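Local coordinates for protein putative sulfatase yidJ (Bacteroides fragilis, PDB 2QZU) that probably hydrolyses sulfate esters as a metal-dependent member of the sulfatase family, although its natural substrate is not established, at residues W116-K121 with R162-D167; G128-W133 with F222-S227. All blocks are in the same frame, centred on the assembly; numbering follows the deposited sequence.

Contact 1: residues W116-K121 with R162-D167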
ATOM      1  N   TRP A 116     -10.844 -20.812  27.306  1.00  5.64           N
ATOM      2  CA  TRP A 116      -9.795 -21.304  28.197  1.00  7.71           C
ATOM      3  C   TRP A 116      -9.243 -20.212  29.099  1.00  6.92           C
ATOM      4  O   TRP A 116      -8.777 -20.496  30.204  1.00  6.17           O
ATOM      5  CB  TRP A 116      -8.644 -21.968  27.422  1.00  5.02           C
ATOM      6  CG  TRP A 116      -7.969 -21.106  26.392  1.00  2.07           C
ATOM      7  CD1 TRP A 116      -8.290 -21.011  25.066  1.00  6.66           C
ATOM      8  CD2 TRP A 116      -6.845 -20.242  26.596  1.00  6.38           C
ATOM      9  NE1 TRP A 116      -7.431 -20.147  24.432  1.00 10.24           N
ATOM     10  CE2 TRP A 116      -6.533 -19.659  25.346  1.00  9.04           C
ATOM     11  CE3 TRP A 116      -6.067 -19.903  27.713  1.00  4.93           C
ATOM     12  CZ2 TRP A 116      -5.476 -18.754  25.180  1.00 12.21           C
ATOM     13  CZ3 TRP A 116      -5.011 -18.999  27.547  1.00  8.50           C
ATOM     14  CH2 TRP A 116      -4.730 -18.437  26.288  1.00  5.43           C
ATOM     15  N   SER A 117      -9.296 -18.969  28.632  1.00  6.16           N
ATOM     16  CA  SER A 117      -8.801 -17.856  29.427  1.00  6.35           C
ATOM     17  C   SER A 117      -9.718 -17.631  30.631  1.00  7.54           C
ATOM     18  O   SER A 117      -9.254 -17.234  31.700  1.00  6.74           O
ATOM     19  CB  SER A 117      -8.697 -16.589  28.572  1.00  6.12           C
ATOM     20  OG  SER A 117      -9.923 -16.288  27.928  1.00  7.57           O
ATOM     21  N   ASP A 118     -11.012 -17.899  30.458  1.00  4.78           N
ATOM     22  CA  ASP A 118     -11.980 -17.748  31.553  1.00  6.32           C
ATOM     23  C   ASP A 118     -11.674 -18.798  32.613  1.00  5.68           C
ATOM     24  O   ASP A 118     -11.783 -18.542  33.813  1.00  6.48           O
ATOM     25  CB  ASP A 118     -13.417 -17.970  31.058  1.00  5.08           C
ATOM     26  CG  ASP A 118     -13.911 -16.857  30.149  1.00  9.64           C
ATOM     27  OD1 ASP A 118     -13.926 -15.686  30.588  1.00 11.64           O
ATOM     28  OD2 ASP A 118     -14.298 -17.158  28.997  1.00  6.79           O
ATOM     29  N   VAL A 119     -11.306 -19.988  32.152  1.00  5.28           N
ATOM     30  CA  VAL A 119     -10.973 -21.091  33.043  1.00  6.06           C
ATOM     31  C   VAL A 119      -9.730 -20.753  33.874  1.00  3.16           C
ATOM     32  O   VAL A 119      -9.746 -20.868  35.102  1.00  8.48           O
ATOM     33  CB  VAL A 119     -10.728 -22.391  32.243  1.00  5.94           C
ATOM     34  CG1 VAL A 119     -10.193 -23.484  33.161  1.00  5.69           C
ATOM     35  CG2 VAL A 119     -12.027 -22.846  31.582  1.00  5.14           C
ATOM     36  N   LEU A 120      -8.659 -20.328  33.211  1.00  8.80           N
ATOM     37  CA  LEU A 120      -7.433 -19.990  33.927  1.00  6.27           C
ATOM     38  C   LEU A 120      -7.638 -18.829  34.893  1.00  3.89           C
ATOM     39  O   LEU A 120      -7.049 -18.808  35.976  1.00  7.09           O
ATOM     40  CB  LEU A 120      -6.305 -19.674  32.940  1.00  7.13           C
ATOM     41  CG  LEU A 120      -5.809 -20.880  32.140  1.00  6.14           C
ATOM     42  CD1 LEU A 120      -4.703 -20.441  31.191  1.00  3.01           C
ATOM     43  CD2 LEU A 120      -5.295 -21.957  33.091  1.00  8.68           C
ATOM     44  N   LYS A 121      -8.476 -17.866  34.510  1.00  5.89           N
ATOM     45  CA  LYS A 121      -8.747 -16.740  35.391  1.00  5.52           C
ATOM     46  C   LYS A 121      -9.428 -17.279  36.647  1.00 11.82           C
ATOM     47  O   LYS A 121      -9.116 -16.862  37.762  1.00 11.17           O
ATOM     48  CB  LYS A 121      -9.675 -15.722  34.730  1.00  8.62           C
ATOM     49  CG  LYS A 121      -9.876 -14.475  35.589  1.00 13.99           C
ATOM     50  CD  LYS A 121     -11.076 -13.665  35.144  1.00 18.38           C
ATOM     51  CE  LYS A 121     -11.050 -12.273  35.756  1.00 37.25           C
ATOM     52  NZ  LYS A 121     -10.957 -12.311  37.241  1.00 33.85           N
ATOM     53  N   ARG A 162     -16.021  -8.373  27.502  1.00  6.26           N
ATOM     54  CA  ARG A 162     -15.831  -9.284  26.371  1.00  6.75           C
ATOM     55  C   ARG A 162     -14.376  -9.755  26.267  1.00  7.60           C
ATOM     56  O   ARG A 162     -13.969 -10.314  25.248  1.00  7.80           O
ATOM     57  CB  ARG A 162     -16.250  -8.613  25.055  1.00  8.32           C
ATOM     58  CG  ARG A 162     -17.768  -8.545  24.837  1.00 10.51           C
ATOM     59  CD  ARG A 162     -18.126  -7.869  23.513  1.00  6.54           C
ATOM     60  NE  ARG A 162     -17.539  -8.545  22.358  1.00 11.80           N
ATOM     61  CZ  ARG A 162     -18.014  -9.663  21.820  1.00 17.74           C
ATOM     62  NH1 ARG A 162     -19.098 -10.238  22.326  1.00 20.43           N
ATOM     63  NH2 ARG A 162     -17.391 -10.219  20.785  1.00 11.57           N
ATOM     64  N   ARG A 163     -13.598  -9.549  27.326  1.00  7.45           N
ATOM     65  CA  ARG A 163     -12.192  -9.946  27.311  1.00  2.69           C
ATOM     66  C   ARG A 163     -11.909 -11.340  27.866  1.00  2.90           C
ATOM     67  O   ARG A 163     -10.763 -11.771  27.917  1.00  4.96           O
ATOM     68  CB  ARG A 163     -11.349  -8.904  28.054  1.00  6.95           C
ATOM     69  CG  ARG A 163     -11.335  -7.571  27.342  1.00  6.53           C
ATOM     70  CD  ARG A 163     -10.565  -6.496  28.088  1.00  4.73           C
ATOM     71  NE  ARG A 163     -10.774  -5.206  27.441  1.00  7.35           N
ATOM     72  CZ  ARG A 163     -10.353  -4.040  27.920  1.00 12.54           C
ATOM     73  NH1 ARG A 163      -9.682  -3.984  29.065  1.00  4.51           N
ATOM     74  NH2 ARG A 163     -10.628  -2.924  27.264  1.00  3.86           N
ATOM     75  N   HIS A 164     -12.964 -12.033  28.278  1.00  3.83           N
ATOM     76  CA  HIS A 164     -12.848 -13.388  28.792  1.00  5.08           C
ATOM     77  C   HIS A 164     -11.727 -13.648  29.802  1.00  6.76           C
ATOM     78  O   HIS A 164     -10.982 -14.622  29.687  1.00  7.72           O
ATOM     79  CB  HIS A 164     -12.742 -14.349  27.605  1.00  6.35           C
ATOM     80  CG  HIS A 164     -13.982 -14.386  26.770  1.00  9.37           C
ATOM     81  ND1 HIS A 164     -15.036 -15.231  27.042  1.00  9.07           N
ATOM     82  CD2 HIS A 164     -14.382 -13.609  25.734  1.00  8.04           C
ATOM     83  CE1 HIS A 164     -16.033 -14.971  26.215  1.00  7.80           C
ATOM     84  NE2 HIS A 164     -15.660 -13.990  25.411  1.00  7.36           N
ATOM     85  N   GLY A 165     -11.610 -12.771  30.793  1.00  5.28           N
ATOM     86  CA  GLY A 165     -10.606 -12.968  31.823  1.00  9.59           C
ATOM     87  C   GLY A 165      -9.258 -12.295  31.660  1.00  7.48           C
ATOM     88  O   GLY A 165      -8.478 -12.253  32.609  1.00 11.68           O
ATOM     89  N   PHE A 166      -8.971 -11.771  30.475  1.00  8.55           N
ATOM     90  CA  PHE A 166      -7.691 -11.106  30.247  1.00 10.56           C
ATOM     91  C   PHE A 166      -7.715  -9.725  30.894  1.00 12.26           C
ATOM     92  O   PHE A 166      -8.111  -8.744  30.265  1.00 16.80           O
ATOM     93  CB  PHE A 166      -7.419 -10.993  28.742  1.00  7.88           C
ATOM     94  CG  PHE A 166      -7.032 -12.299  28.092  1.00 10.74           C
ATOM     95  CD1 PHE A 166      -5.822 -12.915  28.406  1.00 11.59           C
ATOM     96  CD2 PHE A 166      -7.870 -12.908  27.161  1.00  5.76           C
ATOM     97  CE1 PHE A 166      -5.450 -14.120  27.796  1.00  6.15           C
ATOM     98  CE2 PHE A 166      -7.509 -14.109  26.546  1.00 13.36           C
ATOM     99  CZ  PHE A 166      -6.294 -14.716  26.867  1.00  5.45           C
ATOM    100  N   ASP A 167      -7.279  -9.663  32.151  1.00 10.81           N
ATOM    101  CA  ASP A 167      -7.263  -8.419  32.914  1.00 15.41           C
ATOM    102  C   ASP A 167      -6.263  -7.382  32.411  1.00 14.77           C
ATOM    103  O   ASP A 167      -6.584  -6.194  32.350  1.00 21.16           O
ATOM    104  CB  ASP A 167      -7.024  -8.716  34.398  1.00 12.01           C
ATOM    105  CG  ASP A 167      -8.172  -9.492  35.024  1.00 27.60           C
ATOM    106  OD1 ASP A 167      -9.340  -9.127  34.772  1.00 34.37           O
ATOM    107  OD2 ASP A 167      -7.913 -10.458  35.770  1.00 37.24           O
TER

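Contact 2: residues G128-W133 with F222-S227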
ATOM      1  N   GLY A 128      -3.001 -11.881  30.904  1.00  7.45           N
ATOM      2  CA  GLY A 128      -2.609 -10.768  30.049  1.00  5.03           C
ATOM      3  C   GLY A 128      -2.707 -11.089  28.562  1.00  8.62           C
ATOM      4  O   GLY A 128      -2.432 -12.211  28.142  1.00  5.39           O
ATOM      5  N   TYR A 129      -3.105 -10.103  27.765  1.00  6.42           N
ATOM      6  CA  TYR A 129      -3.223 -10.280  26.322  1.00  5.43           C
ATOM      7  C   TYR A 129      -2.650  -9.045  25.632  1.00  3.46           C
ATOM      8  O   TYR A 129      -3.071  -7.923  25.900  1.00  4.39           O
ATOM      9  CB  TYR A 129      -4.691 -10.456  25.911  1.00  3.20           C
ATOM     10  CG  TYR A 129      -4.870 -10.962  24.487  1.00  4.73           C
ATOM     11  CD1 TYR A 129      -5.203 -12.296  24.237  1.00  2.92           C
ATOM     12  CD2 TYR A 129      -4.675 -10.120  23.393  1.00  2.07           C
ATOM     13  CE1 TYR A 129      -5.334 -12.780  22.937  1.00  5.04           C
ATOM     14  CE2 TYR A 129      -4.803 -10.598  22.078  1.00  2.07           C
ATOM     15  CZ  TYR A 129      -5.130 -11.929  21.864  1.00  2.99           C
ATOM     16  OH  TYR A 129      -5.245 -12.421  20.584  1.00  7.76           O
ATOM     17  N   ILE A 130      -1.682  -9.257  24.747  1.00  6.97           N
ATOM     18  CA  ILE A 130      -1.056  -8.156  24.026  1.00  4.59           C
ATOM     19  C   ILE A 130      -1.109  -8.448  22.529  1.00  4.66           C
ATOM     20  O   ILE A 130      -0.690  -9.517  22.093  1.00  4.95           O
ATOM     21  CB  ILE A 130       0.434  -8.001  24.440  1.00  4.36           C
ATOM     22  CG1 ILE A 130       0.543  -7.776  25.949  1.00  9.12           C
ATOM     23  CG2 ILE A 130       1.073  -6.848  23.680  1.00  9.77           C
ATOM     24  CD1 ILE A 130       1.968  -7.848  26.467  1.00  5.92           C
ATOM     25  N   GLY A 131      -1.634  -7.512  21.744  1.00  4.58           N
ATOM     26  CA  GLY A 131      -1.671  -7.731  20.307  1.00  3.52           C
ATOM     27  C   GLY A 131      -3.033  -7.793  19.654  1.00  2.07           C
ATOM     28  O   GLY A 131      -4.012  -7.244  20.161  1.00  6.81           O
ATOM     29  N   LYS A 132      -3.081  -8.481  18.517  1.00  4.61           N
ATOM     30  CA  LYS A 132      -4.292  -8.634  17.717  1.00  5.02           C
ATOM     31  C   LYS A 132      -5.279  -9.634  18.314  1.00  5.17           C
ATOM     32  O   LYS A 132      -4.917 -10.768  18.626  1.00  6.72           O
ATOM     33  CB  LYS A 132      -3.895  -9.070  16.303  1.00  6.88           C
ATOM     34  CG  LYS A 132      -5.050  -9.301  15.354  1.00  9.37           C
ATOM     35  CD  LYS A 132      -4.532  -9.737  13.993  1.00  7.91           C
ATOM     36  CE  LYS A 132      -5.679 -10.108  13.070  1.00  8.70           C
ATOM     37  NZ  LYS A 132      -5.181 -10.619  11.763  1.00  7.27           N
ATOM     38  N   TRP A 133      -6.529  -9.199  18.456  1.00  4.02           N
ATOM     39  CA  TRP A 133      -7.610 -10.018  19.018  1.00  3.76           C
ATOM     40  C   TRP A 133      -8.519 -10.513  17.886  1.00  2.19           C
ATOM     41  O   TRP A 133      -8.775 -11.711  17.746  1.00  7.90           O
ATOM     42  CB  TRP A 133      -8.406  -9.156  20.011  1.00  5.01           C
ATOM     43  CG  TRP A 133      -9.604  -9.797  20.650  1.00  6.48           C
ATOM     44  CD1 TRP A 133     -10.896  -9.352  20.593  1.00  2.07           C
ATOM     45  CD2 TRP A 133      -9.612 -10.947  21.506  1.00  5.35           C
ATOM     46  NE1 TRP A 133     -11.707 -10.152  21.368  1.00  2.28           N
ATOM     47  CE2 TRP A 133     -10.944 -11.138  21.940  1.00  4.91           C
ATOM     48  CE3 TRP A 133      -8.622 -11.833  21.954  1.00  4.29           C
ATOM     49  CZ2 TRP A 133     -11.314 -12.180  22.801  1.00  7.73           C
ATOM     50  CZ3 TRP A 133      -8.989 -12.875  22.814  1.00  9.66           C
ATOM     51  CH2 TRP A 133     -10.327 -13.036  23.225  1.00  6.10           C
ATOM     52  N   PHE A 222       0.688 -17.356  35.964  1.00  8.03           N
ATOM     53  CA  PHE A 222       0.233 -16.371  34.992  1.00  5.32           C
ATOM     54  C   PHE A 222       0.123 -16.978  33.601  1.00  4.11           C
ATOM     55  O   PHE A 222       0.746 -17.998  33.294  1.00  5.28           O
ATOM     56  CB  PHE A 222       1.177 -15.157  34.938  1.00  6.24           C
ATOM     57  CG  PHE A 222       2.520 -15.444  34.313  1.00  7.57           C
ATOM     58  CD1 PHE A 222       3.568 -15.949  35.078  1.00  7.72           C
ATOM     59  CD2 PHE A 222       2.741 -15.187  32.961  1.00  8.95           C
ATOM     60  CE1 PHE A 222       4.822 -16.190  34.507  1.00 11.60           C
ATOM     61  CE2 PHE A 222       3.991 -15.425  32.380  1.00 11.85           C
ATOM     62  CZ  PHE A 222       5.033 -15.928  33.156  1.00 11.36           C
ATOM     63  N   ALA A 223      -0.705 -16.347  32.776  1.00  4.70           N
ATOM     64  CA  ALA A 223      -0.901 -16.752  31.392  1.00  6.65           C
ATOM     65  C   ALA A 223      -0.826 -15.462  30.592  1.00  6.72           C
ATOM     66  O   ALA A 223      -1.517 -14.491  30.904  1.00  6.81           O
ATOM     67  CB  ALA A 223      -2.270 -17.415  31.202  1.00  5.58           C
ATOM     68  N   LEU A 224       0.026 -15.444  29.575  1.00  3.98           N
ATOM     69  CA  LEU A 224       0.172 -14.264  28.738  1.00  5.04           C
ATOM     70  C   LEU A 224       0.116 -14.654  27.272  1.00  3.04           C
ATOM     71  O   LEU A 224       0.763 -15.613  26.848  1.00  6.02           O
ATOM     72  CB  LEU A 224       1.509 -13.558  29.020  1.00  4.67           C
ATOM     73  CG  LEU A 224       1.900 -12.404  28.082  1.00  5.94           C
ATOM     74  CD1 LEU A 224       1.026 -11.194  28.370  1.00 11.10           C
ATOM     75  CD2 LEU A 224       3.374 -12.043  28.274  1.00  6.75           C
ATOM     76  N   VAL A 225      -0.677 -13.921  26.504  1.00  3.59           N
ATOM     77  CA  VAL A 225      -0.765 -14.159  25.074  1.00  4.69           C
ATOM     78  C   VAL A 225      -0.115 -12.959  24.397  1.00  4.62           C
ATOM     79  O   VAL A 225      -0.371 -11.815  24.771  1.00  7.10           O
ATOM     80  CB  VAL A 225      -2.230 -14.250  24.571  1.00  5.01           C
ATOM     81  CG1 VAL A 225      -2.244 -14.326  23.049  1.00  3.11           C
ATOM     82  CG2 VAL A 225      -2.923 -15.464  25.168  1.00  9.57           C
ATOM     83  N   VAL A 226       0.750 -13.223  23.425  1.00  4.69           N
ATOM     84  CA  VAL A 226       1.392 -12.162  22.663  1.00  4.35           C
ATOM     85  C   VAL A 226       1.022 -12.506  21.219  1.00  5.64           C
ATOM     86  O   VAL A 226       1.528 -13.472  20.655  1.00  3.99           O
ATOM     87  CB  VAL A 226       2.927 -12.164  22.842  1.00  5.09           C
ATOM     88  CG1 VAL A 226       3.540 -11.017  22.057  1.00  8.49           C
ATOM     89  CG2 VAL A 226       3.277 -12.029  24.318  1.00  3.40           C
ATOM     90  N   SER A 227       0.116 -11.717  20.652  1.00  5.60           N
ATOM     91  CA  SER A 227      -0.390 -11.927  19.300  1.00  6.86           C
ATOM     92  C   SER A 227       0.165 -10.881  18.332  1.00  5.86           C
ATOM     93  O   SER A 227      -0.370  -9.775  18.221  1.00  5.58           O
ATOM     94  CB  SER A 227      -1.922 -11.866  19.336  1.00  4.96           C
ATOM     95  OG  SER A 227      -2.492 -12.055  18.055  1.00  7.45           O
TER

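Contact 1: residues W116-K121 with R162-D167
Ser117 and Asp118, neighbours on the first turn of helix 116-122, both bind His164 and so illustrate how a helix can hold a loop by successive polar side chains. The hydroxyl of Ser117 donates to the backbone carbonyl, OG to His164 O at 2.6 Å, from slightly off the carbonyl plane. Its chi1 of 54° sets OG between the backbone N and the carbonyl carbon and turns it to the loop. Asp118 takes the ring: its OD2 accepts from His164 ND1 at 2.8 Å through its syn lone pair. The oxygen lies almost in the imidazole plane, although carboxylate and ring planes are 62° apart. Since Cys115 N also donates to OD2, this one oxygen receives two N-H groups, which limit the carboxylate's rotation.

The charged pair at the outer end is looser. Lys121 NZ lies 3.9 Å from Asp167 OD2, a long salt bridge. Gly165, in the type I' turn from Arg163 to Phe166, brings its backbone close against the helix, its CA 3.4 Å from Lys121 CD.

Apolar contacts line the inner side. Phe166 offers its edge to the Trp116 face in an offset edge-to-face pair, planes at 88°, and its CE2 meets Ser117 CB at 3.4 Å.

Beneath these side chains run two strands of the central sheet: Met127 of strand 126-130 touches Ser117, Lys121 and Phe166, and Val225 of strand 222-228 meets both aromatic rings. Helix 361-368 flanks Trp116 through Tyr362 and Leu366.

Contact 2: residues G128-W133 with F222-S227
Tyr129 and Val225 are paired residues of two neighbouring parallel strands, and their side chains meet on the same face of the sheet. With CG anti to the backbone N (chi1 -167°), the tyrosine ring leans along the sheet beside the valine, bringing CE1 to 3.5 Å from Val225 CG1. The same lean carries the hydroxyl toward the chain after the corner at Gly131, where Tyr129 OH donates to Lys132 O at 2.6 Å. Trp133 CE3 sits above one face of the phenol ring, displaced toward its rim.

Ser227 approaches that carbonyl too. Its hydroxyl, trans to the backbone N (chi1 180°), bonds Lys132 O at 2.8 Å in the carbonyl plane, on a lone pair, whereas the tyrosine hydroxyl is tilted 27° from that plane. Two hydroxyls therefore grip one buried oxygen and fix the chain just after its corner. Ser227 OG is also bonded to Arg80, and the extended Lys132 side chain reaches a salt bridge with Asp36.

On the face carrying Ile130 and Leu224, the methyl groups CD1 of the two residues meet at 4.0 Å. Leu224 CD1 also lies against the backbone of Gly128, 3.6 Å from its O.

Backbone bonds keep the register: Gly128 O accepts from Val225 N at 2.9 Å, Ile130 N donates to Val225 O, and Ile130 O receives Ser227 N at 2.8 Å. Lys132 N then bonds Ser227 O beyond the corner.

Such adjacent parallel strands, with helix 200-213 packed against the Leu224 face, belong to the central sheet of the alkaline phosphatase-like sulfatase fold. Their C-terminal ends probably border the active site: Lys132 NZ also makes a weak hydrogen bond to Ser76, the predicted formylglycine position, which is unmodified serine here.

Contact 2 is wholly buried within the central sheet, whereas contact 1 lies farther from the chain's centre and runs from a buried aromatic side to an exposed charged edge formed by Lys121 and Asp167. The chemistry follows: in contact 2 regular backbone bonds set the strand pairing, while in contact 1 side chains bridge a helix and an irregular loop. The two are nonetheless continuous. Helix 116-122 is followed in the chain by strand 126-130, and the loop holding 162-167 runs on into strand 168-172, the other neighbour of that strand. Where they touch, Phe166 CD1 lies 3.5 Å from Gly128 O and 3.7 Å from Tyr129 CB.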